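Local structure of extracellular ligand-binding receptor (Desulfohalobium retbaense DSM 5692, 5ERE) at residues L27-S32 / F36-K41; I106-G111 / G256-D261; H238-A243 / L250-F255; F281-Y284 / T288-G291; G294-A299 / A304-I309. The protein probably senses small organic solutes, holding 2-oxo-4-methylpentanoic acid in a periplasmic-binding-protein-like module and cytosine in a separate, tandem sensor module. All coordinates share one frame; numbering follows the deposited sequence.

In the fold
From the N terminus, interaction 1 closes a short loop between helix 15-32 and edge strand 37-42 of the five-stranded parallel sheet. At the opposite edge of that sheet, interaction 2 spans 144 residues to bring the loop after strand 106-107 onto helix 254-271. Interaction 3 is nested inside that long loop and leads helix 239-248 into helix 254-271. Interactions 4 and 5 follow in series: helix 277-284 onto strand 288-291, then the hairpin 296-298/304-314, with strands 288-291 and 296-298 neighbours in one sheet. Y260 of interaction 2 touches interactions 1 and 3, while R107 and L108 of interaction 2 probably hydrogen-bond to interaction 5.

Interaction 1: residues L27-S32 / F36-K41; sequences LALAES and FEIVFK
L29 reaches from helix 15-32 to F36, just before strand 37-42, and I38 within it, and its two methyl branches divide the work. The apolar contacts come first. CD1 of L29 approaches the far end of the F36 ring obliquely, 3.5 Å from CZ of F36, with the two side chains crossing at about a right angle. F36 holds its ring there with chi1 58°, CG lying between its own backbone N and carbonyl carbon. The other branch, CD2 of L29, presses on CG1 of I38 at 3.4 Å, tighter than usual van der Waals contact. The polar side of the contact is a single backbone atom: CD2 of L29 also lies 3.3 Å from O of F36, a carbonyl that this contact buries and that finds no hydrogen-bonding partner. An alanine at L29 is likely to leave the F36 ring and I38 CG1 without their leucine cover and open a gap between helix and strand. Around this core, F36 also packs on S267 and L270 of helix 254-271, and I38 on V4 and V6 of the neighbouring strand, while L29 O receives a hydrogen bond from S34 OG. The arrangement is the helix-to-second-strand packing of a beta-alpha-beta unit, strand 3-8, helix 15-32 and strand 37-42, at one edge of the parallel sheet in a periplasmic-binding-protein domain.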
# COMPACT_ATOMS: atom_id res chain seq x y z
N LEU A 27 -28.57 9.35 -10.79
CA LEU A 27 -29.01 9.63 -9.42
C LEU A 27 -28.33 10.91 -8.86
O LEU A 27 -28.97 11.78 -8.24
CB LEU A 27 -28.72 8.42 -8.55
CG LEU A 27 -29.23 8.47 -7.11
CD1 LEU A 27 -30.73 8.47 -7.10
CD2 LEU A 27 -28.72 7.26 -6.41
N ALA A 28 -27.03 11.02 -9.11
CA ALA A 28 -26.20 12.13 -8.68
C ALA A 28 -26.64 13.47 -9.29
O ALA A 28 -26.62 14.51 -8.62
CB ALA A 28 -24.76 11.84 -9.04
N LEU A 29 -27.03 13.43 -10.56
CA LEU A 29 -27.38 14.65 -11.28
C LEU A 29 -28.72 15.20 -10.85
O LEU A 29 -28.88 16.41 -10.72
CB LEU A 29 -27.40 14.41 -12.78
CG LEU A 29 -26.33 15.22 -13.51
CD1 LEU A 29 -25.00 14.63 -13.13
CD2 LEU A 29 -26.54 15.21 -15.01
N ALA A 30 -29.69 14.31 -10.66
CA ALA A 30 -31.02 14.69 -10.25
C ALA A 30 -30.98 15.52 -8.95
O ALA A 30 -31.66 16.53 -8.85
CB ALA A 30 -31.87 13.45 -10.07
N GLU A 31 -30.15 15.11 -7.99
CA GLU A 31 -30.09 15.75 -6.67
C GLU A 31 -29.26 17.04 -6.65
O GLU A 31 -29.62 17.98 -5.94
CB GLU A 31 -29.53 14.77 -5.62
CG GLU A 31 -28.05 14.40 -5.77
CD GLU A 31 -27.38 14.02 -4.45
OE1 GLU A 31 -27.76 12.98 -3.86
OE2 GLU A 31 -26.47 14.75 -4.02
N SER A 32 -28.17 17.07 -7.41
CA SER A 32 -27.25 18.21 -7.42
C SER A 32 -27.87 19.46 -8.04
O SER A 32 -27.34 20.56 -7.91
CB SER A 32 -25.97 17.86 -8.17
OG SER A 32 -24.96 17.43 -7.27
N PHE A 36 -24.86 20.31 -15.04
CA PHE A 36 -24.54 20.01 -16.44
C PHE A 36 -25.48 18.93 -16.98
O PHE A 36 -26.14 18.24 -16.21
CB PHE A 36 -23.07 19.58 -16.56
CG PHE A 36 -22.69 18.38 -15.74
CD1 PHE A 36 -22.23 18.51 -14.43
CD2 PHE A 36 -22.80 17.13 -16.26
CE1 PHE A 36 -21.88 17.38 -13.67
CE2 PHE A 36 -22.44 15.99 -15.50
CZ PHE A 36 -21.97 16.12 -14.21
N GLU A 37 -25.56 18.83 -18.30
CA GLU A 37 -26.33 17.78 -18.96
C GLU A 37 -25.39 16.60 -19.31
O GLU A 37 -24.23 16.82 -19.68
CB GLU A 37 -27.00 18.30 -20.23
CG GLU A 37 -27.79 19.58 -20.04
CD GLU A 37 -29.28 19.34 -19.98
OE1 GLU A 37 -29.97 19.69 -20.96
OE2 GLU A 37 -29.75 18.80 -18.95
N ILE A 38 -25.92 15.38 -19.20
CA ILE A 38 -25.18 14.16 -19.53
C ILE A 38 -25.67 13.60 -20.85
O ILE A 38 -26.87 13.58 -21.09
CB ILE A 38 -25.36 13.07 -18.47
CG1 ILE A 38 -24.58 13.42 -17.20
CG2 ILE A 38 -24.86 11.73 -18.96
CD1 ILE A 38 -23.11 13.41 -17.37
N VAL A 39 -24.75 13.16 -21.70
CA VAL A 39 -25.13 12.25 -22.78
C VAL A 39 -24.22 10.99 -22.70
O VAL A 39 -23.02 11.07 -22.44
CB VAL A 39 -25.07 12.92 -24.17
CG1 VAL A 39 -25.98 14.17 -24.19
CG2 VAL A 39 -23.67 13.33 -24.55
N PHE A 40 -24.85 9.83 -22.85
CA PHE A 40 -24.18 8.56 -22.70
C PHE A 40 -23.82 8.04 -24.07
O PHE A 40 -24.59 8.22 -25.02
CB PHE A 40 -25.07 7.55 -21.99
CG PHE A 40 -25.28 7.86 -20.54
CD1 PHE A 40 -24.30 7.57 -19.61
CD2 PHE A 40 -26.48 8.42 -20.12
CE1 PHE A 40 -24.49 7.85 -18.29
CE2 PHE A 40 -26.70 8.68 -18.78
CZ PHE A 40 -25.71 8.40 -17.86
N LYS A 41 -22.63 7.46 -24.19
CA LYS A 41 -22.24 6.76 -25.40
C LYS A 41 -21.75 5.35 -25.04
O LYS A 41 -21.28 5.09 -23.91
CB LYS A 41 -21.16 7.53 -26.17
CG LYS A 41 -21.57 8.95 -26.63
CD LYS A 41 -22.65 8.91 -27.69
CE LYS A 41 -23.02 10.32 -28.15
NZ LYS A 41 -24.35 10.34 -28.81

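Interaction 2: residues I106-G111 / G256-D261; sequences IRLTVG and GVEAYD. With EDO (1,2-ethanediol), chain G.
E258 and T109 form the polar centre of this buried contact, which joins helix 254-271 to the loop after strand 106-107. E258 is the first residue of the helical segment to reach the loop. With CG anti to its backbone N (chi1 -179°) and the chain extended beyond it, the E258 carboxylate arrives almost at right angles to T109. There T109 OG1 donates to the syn lone pair of E258 OE2 over 2.6 Å. L108 crosses the glutamate chain at a slant: its CB is 3.4 Å from E258 OE2, and its CD2 is 3.4 Å from E258 O. D261 completes the segment, L108 CD2 approaching its backbone C at 4.4 Å while its carboxylate accepts from the backbone N atoms of A292 and L293. On the strand side, R107 pairs with D303 through NE in a salt bridge, and its NH1 donates to O2 of an ethanediol, probably from the crystallisation liquor, at 2.8 Å. With G93 N on E258 OE1 and S94 N on T109 OG1, the buried carboxylate is tied at both oxygens; this chemistry would probably fix the loop beside the ketoacid pocket, to which G93 and S94 belong.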
# COMPACT_ATOMS: atom_id res chain seq x y z
N ILE A 106 -7.87 13.55 -15.63
CA ILE A 106 -7.95 13.31 -14.22
C ILE A 106 -8.42 11.87 -14.07
O ILE A 106 -9.28 11.44 -14.81
CB ILE A 106 -8.92 14.28 -13.54
CG1 ILE A 106 -8.32 15.70 -13.50
CG2 ILE A 106 -9.32 13.79 -12.13
CD1 ILE A 106 -7.17 15.88 -12.51
N ARG A 107 -7.87 11.16 -13.11
CA ARG A 107 -8.25 9.77 -12.88
C ARG A 107 -8.72 9.51 -11.45
O ARG A 107 -7.99 9.75 -10.49
CB ARG A 107 -7.10 8.85 -13.20
CG ARG A 107 -7.41 7.44 -12.74
CD ARG A 107 -6.45 6.43 -13.29
NE ARG A 107 -5.08 6.60 -12.84
CZ ARG A 107 -4.18 5.63 -12.83
NH1 ARG A 107 -4.52 4.39 -13.23
NH2 ARG A 107 -2.94 5.88 -12.41
N LEU A 108 -9.92 8.96 -11.31
CA LEU A 108 -10.48 8.66 -10.01
C LEU A 108 -10.13 7.25 -9.51
O LEU A 108 -10.36 6.95 -8.35
CB LEU A 108 -12.00 8.80 -10.04
CG LEU A 108 -12.53 10.19 -9.66
CD1 LEU A 108 -12.36 11.07 -10.80
CD2 LEU A 108 -14.03 10.11 -9.28
N THR A 109 -9.55 6.42 -10.37
CA THR A 109 -9.25 5.02 -10.01
C THR A 109 -7.80 4.89 -9.55
O THR A 109 -6.88 5.34 -10.24
CB THR A 109 -9.49 4.08 -11.21
OG1 THR A 109 -10.75 4.39 -11.82
CG2 THR A 109 -9.39 2.59 -10.85
N VAL A 110 -7.60 4.28 -8.39
CA VAL A 110 -6.27 3.95 -7.92
C VAL A 110 -5.60 2.98 -8.90
O VAL A 110 -6.22 2.03 -9.37
CB VAL A 110 -6.28 3.36 -6.50
CG1 VAL A 110 -4.93 2.74 -6.13
CG2 VAL A 110 -6.62 4.45 -5.47
N GLY A 111 -4.33 3.25 -9.19
CA GLY A 111 -3.59 2.48 -10.17
C GLY A 111 -3.19 1.04 -9.84
O GLY A 111 -3.11 0.65 -8.68
N GLY A 256 -20.22 2.43 -9.25
CA GLY A 256 -21.26 3.38 -8.87
C GLY A 256 -20.76 4.44 -7.90
O GLY A 256 -20.99 5.64 -8.10
N VAL A 257 -20.08 4.00 -6.85
CA VAL A 257 -19.59 4.91 -5.80
C VAL A 257 -18.63 5.93 -6.42
O VAL A 257 -18.73 7.14 -6.17
CB VAL A 257 -18.87 4.12 -4.67
CG1 VAL A 257 -18.11 5.06 -3.70
CG2 VAL A 257 -19.84 3.23 -3.94
N GLU A 258 -17.72 5.43 -7.23
CA GLU A 258 -16.77 6.27 -7.93
C GLU A 258 -17.44 7.26 -8.87
O GLU A 258 -17.01 8.42 -8.99
CB GLU A 258 -15.79 5.40 -8.76
CG GLU A 258 -14.75 6.21 -9.51
CD GLU A 258 -13.87 5.35 -10.45
OE1 GLU A 258 -14.44 4.54 -11.24
OE2 GLU A 258 -12.62 5.50 -10.39
N ALA A 259 -18.43 6.78 -9.60
CA ALA A 259 -19.09 7.60 -10.59
C ALA A 259 -19.92 8.68 -9.87
O ALA A 259 -19.98 9.81 -10.34
CB ALA A 259 -19.94 6.77 -11.49
N TYR A 260 -20.50 8.35 -8.72
CA TYR A 260 -21.21 9.33 -7.92
C TYR A 260 -20.27 10.46 -7.46
O TYR A 260 -20.65 11.64 -7.52
CB TYR A 260 -21.89 8.67 -6.69
CG TYR A 260 -22.58 9.65 -5.79
CD1 TYR A 260 -23.88 10.04 -6.04
CD2 TYR A 260 -21.92 10.20 -4.68
CE1 TYR A 260 -24.54 10.98 -5.21
CE2 TYR A 260 -22.57 11.13 -3.85
CZ TYR A 260 -23.87 11.51 -4.12
OH TYR A 260 -24.52 12.41 -3.29
N ASP A 261 -19.08 10.13 -6.97
CA ASP A 261 -18.15 11.20 -6.55
C ASP A 261 -17.64 12.04 -7.72
O ASP A 261 -17.39 13.25 -7.57
CB ASP A 261 -16.95 10.66 -5.79
CG ASP A 261 -17.27 10.31 -4.35
OD1 ASP A 261 -18.44 10.46 -3.94
OD2 ASP A 261 -16.34 9.87 -3.63
C1 EDO G . -0.33 2.64 -12.80
O1 EDO G . -0.14 1.36 -12.20
C2 EDO G . -1.07 2.41 -14.10
O2 EDO G . -2.12 3.37 -14.25

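Interaction 3: residues H238-A243 / L250-F255; sequences HPFMSA and LEPGFF. With COI (2-oxo-4-methylpentanoic acid), chain B.
The F240 ring meets P252 obliquely: P252 CG comes to 3.6 Å from F240 CE2, and CB of the same proline to 3.8 Å from that atom, as the two side chains run antiparallel past one another. At the edge of the F240 ring, in its plane, lies CE of selenomethionine M241. The F255 ring carries F254 CD2 over the centre of one face, while the keto oxygen O3 of 2-oxo-4-methylpentanoic acid sits at its edge, 3.4 Å from F255 CE1. A chi1 of 170°, which sets CG opposite the backbone N, carries the F240 ring from the start of helix 239-248 out to P252. M241 adds its selenium, 4.3 Å from P252 CG, and its carbonyl O, 3.8 Å from P252 CD. H238 caps the same helix: F240 N donates to H238 ND1 over 3.1 Å at 167°, with the donor tilted 19° from the imidazole plane. Y260 meets the F240 ring as well, and E20 accepts from G253 N. Across the segments no hydrogen bond forms, so the contact implies apolar packing by shape, just ahead of the helix that presents F255 to the ketoacid.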
# COMPACT_ATOMS: atom_id res chain seq x y z
N HIS A 238 -22.26 6.17 3.81
CA HIS A 238 -22.58 7.34 3.01
C HIS A 238 -24.01 7.25 2.48
O HIS A 238 -24.42 6.17 2.06
CB HIS A 238 -21.59 7.48 1.85
CG HIS A 238 -21.65 8.81 1.17
ND1 HIS A 238 -22.58 9.11 0.21
CD2 HIS A 238 -20.89 9.92 1.33
CE1 HIS A 238 -22.41 10.36 -0.20
NE2 HIS A 238 -21.39 10.87 0.46
N PRO A 239 -24.77 8.36 2.49
CA PRO A 239 -26.15 8.39 2.00
C PRO A 239 -26.39 7.90 0.57
O PRO A 239 -27.52 7.56 0.25
CB PRO A 239 -26.51 9.88 2.08
CG PRO A 239 -25.67 10.39 3.16
CD PRO A 239 -24.39 9.68 3.04
N PHE A 240 -25.37 7.92 -0.28
CA PHE A 240 -25.47 7.42 -1.64
C PHE A 240 -25.78 5.92 -1.68
O PHE A 240 -26.60 5.51 -2.48
CB PHE A 240 -24.18 7.66 -2.41
CG PHE A 240 -24.13 6.95 -3.75
CD1 PHE A 240 -24.88 7.39 -4.82
CD2 PHE A 240 -23.36 5.82 -3.91
CE1 PHE A 240 -24.84 6.72 -6.04
CE2 PHE A 240 -23.30 5.17 -5.12
CZ PHE A 240 -24.04 5.62 -6.18
N MSE A 241 -25.13 5.13 -0.82
CA MSE A 241 -25.35 3.66 -0.76
C MSE A 241 -26.84 3.35 -0.65
O MSE A 241 -27.42 2.65 -1.47
CB MSE A 241 -24.67 3.03 0.47
CG MSE A 241 -23.27 3.42 0.70
SE MSE A 241 -22.22 2.90 -0.80
CE MSE A 241 -21.49 4.67 -0.94
N SER A 242 -27.45 3.93 0.37
CA SER A 242 -28.86 3.77 0.66
C SER A 242 -29.80 4.37 -0.36
O SER A 242 -30.82 3.76 -0.69
CB SER A 242 -29.17 4.37 2.03
OG SER A 242 -30.54 4.24 2.31
N ALA A 243 -29.51 5.58 -0.85
CA ALA A 243 -30.32 6.14 -1.94
C ALA A 243 -30.33 5.24 -3.20
O ALA A 243 -31.36 5.07 -3.84
CB ALA A 243 -29.80 7.52 -2.33
N LEU A 250 -30.71 -2.77 -5.45
CA LEU A 250 -29.46 -3.43 -5.12
C LEU A 250 -28.42 -2.36 -4.81
O LEU A 250 -28.55 -1.18 -5.21
CB LEU A 250 -28.96 -4.34 -6.26
CG LEU A 250 -28.23 -3.66 -7.45
CD1 LEU A 250 -27.79 -4.70 -8.50
CD2 LEU A 250 -29.13 -2.64 -8.08
N GLU A 251 -27.41 -2.79 -4.07
CA GLU A 251 -26.35 -1.97 -3.58
C GLU A 251 -25.41 -1.65 -4.73
O GLU A 251 -25.19 -2.49 -5.63
CB GLU A 251 -25.62 -2.67 -2.42
N PRO A 252 -24.89 -0.42 -4.75
CA PRO A 252 -23.89 -0.08 -5.76
C PRO A 252 -22.52 -0.57 -5.36
O PRO A 252 -22.18 -0.45 -4.19
CB PRO A 252 -23.94 1.45 -5.77
CG PRO A 252 -24.31 1.81 -4.35
CD PRO A 252 -25.10 0.67 -3.78
N GLY A 253 -21.75 -1.11 -6.30
CA GLY A 253 -20.36 -1.43 -6.01
C GLY A 253 -19.43 -0.27 -6.28
O GLY A 253 -19.85 0.88 -6.37
N PHE A 254 -18.15 -0.58 -6.45
CA PHE A 254 -17.11 0.44 -6.58
C PHE A 254 -17.41 1.44 -7.67
O PHE A 254 -17.19 2.66 -7.51
CB PHE A 254 -15.73 -0.19 -6.90
CG PHE A 254 -14.77 0.81 -7.42
CD1 PHE A 254 -14.13 1.67 -6.55
CD2 PHE A 254 -14.57 0.95 -8.78
CE1 PHE A 254 -13.28 2.65 -7.02
CE2 PHE A 254 -13.73 1.93 -9.26
CZ PHE A 254 -13.09 2.78 -8.38
N PHE A 255 -17.88 0.93 -8.80
CA PHE A 255 -17.98 1.80 -9.96
C PHE A 255 -19.08 2.84 -9.81
O PHE A 255 -18.90 3.96 -10.22
CB PHE A 255 -18.21 0.98 -11.20
CG PHE A 255 -17.11 -0.00 -11.46
CD1 PHE A 255 -16.00 0.37 -12.19
CD2 PHE A 255 -17.17 -1.30 -10.94
CE1 PHE A 255 -14.95 -0.53 -12.44
CE2 PHE A 255 -16.11 -2.21 -11.18
CZ PHE A 255 -15.01 -1.81 -11.93
C1 COI B . -10.26 -1.07 -15.10
O1 COI B . -9.89 -0.98 -16.30
O2 COI B . -9.53 -0.70 -14.15
C2 COI B . -11.63 -1.58 -14.83
O3 COI B . -12.02 -1.71 -13.68
C3 COI B . -12.48 -1.86 -16.04
C4 COI B . -13.75 -2.53 -15.64
C5 COI B . -14.77 -2.24 -16.72
C6 COI B . -13.40 -4.00 -15.51

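Interaction 4: residues F281-Y284 / T288-G291; sequences FEWY and TFTG. With CA (calcium ion), chain E.
F289 sends its ring from strand 288-291 into the end of helix 277-284, where W283 and Y284 receive it in an aromatic cluster. The nearest approach is to a backbone atom: W283 O lies at the edge of the F289 ring, in its plane, 3.6 Å from CZ. The W283 five-membered ring and the F289 ring are nearly parallel, planes at 27°, but slid so far apart that they barely overlap, with W283 NE1 3.8 Å from F289 CZ. Y284 comes obliquely, its CD1 3.9 Å from F289 CE1. W283 in turn lays CD1 over the centre of the Y284 ring. A serine at F289 would probably leave the W283 and Y284 rings without their shared partner and the W283 carbonyl without the ring edge it meets. Next to the cluster, E282 binds the calcium ion through O at 2.2 Å and OE2 at 2.4 Å; the bend at chi2 (62°) folds the carboxylate back to join the residue's own backbone O on the ion, and A285 and N287 complete the protein ligands. Farther out, Y284 OH bonds T265 of helix 254-271, the Y284 ring meets F298 edge-to-face, and the backbone of F289 pairs with V296 in the next strand.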
# COMPACT_ATOMS: atom_id res chain seq x y z
N PHE A 281 -8.75 20.57 -14.73
CA PHE A 281 -7.66 19.75 -14.20
C PHE A 281 -7.18 20.30 -12.84
O PHE A 281 -7.07 19.55 -11.86
CB PHE A 281 -6.52 19.67 -15.23
CG PHE A 281 -5.46 18.64 -14.92
CD1 PHE A 281 -4.45 18.92 -14.01
CD2 PHE A 281 -5.44 17.42 -15.58
CE1 PHE A 281 -3.48 17.99 -13.74
CE2 PHE A 281 -4.46 16.48 -15.32
CZ PHE A 281 -3.48 16.75 -14.40
N GLU A 282 -6.96 21.61 -12.75
CA GLU A 282 -6.48 22.21 -11.51
C GLU A 282 -7.51 22.09 -10.36
O GLU A 282 -7.16 22.04 -9.16
CB GLU A 282 -6.11 23.70 -11.72
CG GLU A 282 -5.62 24.38 -10.44
CD GLU A 282 -4.35 23.74 -9.88
OE1 GLU A 282 -3.36 23.71 -10.64
OE2 GLU A 282 -4.36 23.24 -8.71
N TRP A 283 -8.78 22.07 -10.72
CA TRP A 283 -9.82 21.82 -9.74
C TRP A 283 -9.53 20.57 -8.93
O TRP A 283 -9.78 20.51 -7.72
CB TRP A 283 -11.16 21.66 -10.45
CG TRP A 283 -12.26 21.45 -9.52
CD1 TRP A 283 -12.74 20.26 -9.07
CD2 TRP A 283 -13.01 22.48 -8.87
NE1 TRP A 283 -13.77 20.48 -8.19
CE2 TRP A 283 -13.95 21.83 -8.04
CE3 TRP A 283 -12.99 23.88 -8.91
CZ2 TRP A 283 -14.86 22.53 -7.28
CZ3 TRP A 283 -13.90 24.58 -8.14
CH2 TRP A 283 -14.82 23.90 -7.34
N TYR A 284 -9.05 19.55 -9.63
CA TYR A 284 -8.79 18.26 -8.98
C TYR A 284 -7.35 18.14 -8.48
O TYR A 284 -7.13 17.70 -7.35
CB TYR A 284 -9.13 17.13 -9.96
CG TYR A 284 -10.62 16.94 -10.14
CD1 TYR A 284 -11.36 16.19 -9.23
CD2 TYR A 284 -11.27 17.45 -11.25
CE1 TYR A 284 -12.73 16.02 -9.39
CE2 TYR A 284 -12.60 17.29 -11.43
CZ TYR A 284 -13.34 16.57 -10.51
OH TYR A 284 -14.67 16.40 -10.75
N THR A 288 -8.03 17.51 -2.09
CA THR A 288 -8.61 16.46 -1.29
C THR A 288 -10.12 16.64 -1.33
O THR A 288 -10.62 17.76 -1.22
CB THR A 288 -8.06 16.51 0.13
OG1 THR A 288 -6.65 16.28 0.07
CG2 THR A 288 -8.75 15.45 1.01
N PHE A 289 -10.84 15.55 -1.59
CA PHE A 289 -12.30 15.54 -1.51
C PHE A 289 -12.78 14.40 -0.65
O PHE A 289 -12.23 13.29 -0.69
CB PHE A 289 -12.92 15.37 -2.89
CG PHE A 289 -12.54 16.44 -3.86
CD1 PHE A 289 -11.42 16.32 -4.65
CD2 PHE A 289 -13.33 17.58 -3.99
CE1 PHE A 289 -11.06 17.31 -5.55
CE2 PHE A 289 -12.99 18.59 -4.90
CZ PHE A 289 -11.85 18.45 -5.68
N THR A 290 -13.85 14.65 0.08
CA THR A 290 -14.45 13.64 0.91
C THR A 290 -15.84 13.41 0.37
O THR A 290 -16.55 14.33 0.03
CB THR A 290 -14.45 14.07 2.39
OG1 THR A 290 -13.09 14.11 2.84
CG2 THR A 290 -15.22 13.08 3.23
N GLY A 291 -16.18 12.14 0.19
CA GLY A 291 -17.37 11.78 -0.54
C GLY A 291 -17.63 10.30 -0.35
O GLY A 291 -17.20 9.70 0.63
CA CA E . -5.92 22.20 -7.29

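Interaction 5: residues G294-A299 / A304-I309; sequences GKVTFA and ASYPYI
A beta hairpin, strand 296-298 turning back into strand 304-314, brings T297 and S305 together as an antiparallel hydrogen-bonded pair in the mixed sheet of the binding-protein domain. T297 N donates to S305 O over 3.1 Å at 172°, in the carbonyl plane. The return bond, S305 N to T297 O, is shorter at 2.8 Å but more bent, at 133°. F298 and A304 follow as the non-hydrogen-bonded pair, and A304 CB sits over one face of the F298 ring, 4.1 Å from its centroid in a CH-pi contact. One branch of V296 meets the same methyl, CG1 lying 3.6 Å from A304 CB, while the other, CG2, is 3.8 Å from Y306 CD1, V296 and Y306 lying side by side and pointing the same way. Y306 takes chi1 38°, which stands its ring beside the valine; its OH bonds L108 O of the neighbouring loop. The F298 side chain lies about 8 Å from the bound calcium ion. On the side of T297 and S305, a water bridges the two segments, donating to K295 O at 2.6 Å and to S305 O at 3.1 Å.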
# COMPACT_ATOMS: atom_id res chain seq x y z
N GLY A 294 -14.93 7.99 0.30
CA GLY A 294 -14.13 8.33 1.46
C GLY A 294 -13.28 9.55 1.15
O GLY A 294 -13.64 10.34 0.30
N LYS A 295 -12.17 9.68 1.85
CA LYS A 295 -11.23 10.76 1.63
C LYS A 295 -10.35 10.43 0.43
O LYS A 295 -9.61 9.44 0.46
CB LYS A 295 -10.38 11.00 2.87
CG LYS A 295 -9.42 12.16 2.73
CD LYS A 295 -8.65 12.39 4.02
CE LYS A 295 -7.51 13.35 3.79
NZ LYS A 295 -6.49 13.14 4.83
N VAL A 296 -10.48 11.24 -0.62
CA VAL A 296 -9.77 11.07 -1.88
C VAL A 296 -8.80 12.23 -2.06
O VAL A 296 -9.21 13.38 -1.95
CB VAL A 296 -10.74 11.03 -3.11
CG1 VAL A 296 -9.89 10.98 -4.45
CG2 VAL A 296 -11.73 9.85 -3.00
N THR A 297 -7.53 11.93 -2.34
CA THR A 297 -6.49 12.96 -2.52
C THR A 297 -5.94 12.86 -3.91
O THR A 297 -5.54 11.77 -4.33
CB THR A 297 -5.36 12.79 -1.51
OG1 THR A 297 -5.90 12.90 -0.19
CG2 THR A 297 -4.28 13.84 -1.71
N PHE A 298 -5.86 13.97 -4.65
CA PHE A 298 -5.29 13.88 -6.00
C PHE A 298 -3.86 14.44 -6.02
O PHE A 298 -3.58 15.54 -5.52
CB PHE A 298 -6.14 14.62 -7.01
CG PHE A 298 -7.47 14.01 -7.28
CD1 PHE A 298 -8.53 14.24 -6.42
CD2 PHE A 298 -7.71 13.24 -8.41
CE1 PHE A 298 -9.78 13.74 -6.65
CE2 PHE A 298 -8.97 12.72 -8.66
CZ PHE A 298 -10.03 12.99 -7.76
N ALA A 299 -2.95 13.68 -6.63
CA ALA A 299 -1.56 14.12 -6.82
C ALA A 299 -1.54 15.24 -7.84
O ALA A 299 -2.54 15.45 -8.54
CB ALA A 299 -0.66 12.93 -7.32
N ALA A 304 -5.97 10.09 -8.41
CA ALA A 304 -6.54 9.91 -7.08
C ALA A 304 -5.76 8.89 -6.26
O ALA A 304 -5.17 7.95 -6.79
CB ALA A 304 -8.00 9.48 -7.18
N SER A 305 -5.81 9.04 -4.94
CA SER A 305 -5.29 8.03 -4.03
C SER A 305 -6.24 7.92 -2.83
O SER A 305 -6.73 8.93 -2.31
CB SER A 305 -3.87 8.41 -3.59
OG SER A 305 -3.49 7.74 -2.43
N TYR A 306 -6.51 6.69 -2.41
CA TYR A 306 -7.29 6.43 -1.21
C TYR A 306 -6.99 5.00 -0.75
O TYR A 306 -6.56 4.16 -1.55
CB TYR A 306 -8.78 6.62 -1.46
CG TYR A 306 -9.32 6.17 -2.79
CD1 TYR A 306 -9.40 7.04 -3.87
CD2 TYR A 306 -9.82 4.88 -2.96
CE1 TYR A 306 -9.93 6.66 -5.06
CE2 TYR A 306 -10.35 4.47 -4.19
CZ TYR A 306 -10.38 5.37 -5.24
OH TYR A 306 -10.93 5.07 -6.47
N PRO A 307 -7.20 4.73 0.54
CA PRO A 307 -6.71 3.42 1.02
C PRO A 307 -7.54 2.21 0.54
O PRO A 307 -8.72 2.33 0.18
CB PRO A 307 -6.77 3.57 2.54
CG PRO A 307 -7.81 4.68 2.79
CD PRO A 307 -7.66 5.61 1.64
N TYR A 308 -6.87 1.06 0.50
CA TYR A 308 -7.44 -0.24 0.16
C TYR A 308 -7.27 -1.19 1.35
O TYR A 308 -6.37 -1.03 2.21
CB TYR A 308 -6.74 -0.89 -1.08
CG TYR A 308 -7.22 -0.45 -2.44
CD1 TYR A 308 -7.42 0.89 -2.74
CD2 TYR A 308 -7.47 -1.37 -3.43
CE1 TYR A 308 -7.85 1.28 -3.99
CE2 TYR A 308 -7.90 -0.99 -4.67
CZ TYR A 308 -8.10 0.36 -4.94
OH TYR A 308 -8.54 0.77 -6.16
N ILE A 309 -8.13 -2.21 1.37
CA ILE A 309 -8.05 -3.28 2.34
C ILE A 309 -8.18 -4.62 1.64
O ILE A 309 -8.57 -4.70 0.46
CB ILE A 309 -9.13 -3.22 3.41
CG1 ILE A 309 -10.51 -3.07 2.75
CG2 ILE A 309 -8.84 -2.11 4.35
CD1 ILE A 309 -11.69 -3.44 3.64
O HOH W 1 -7.00 9.70 0.67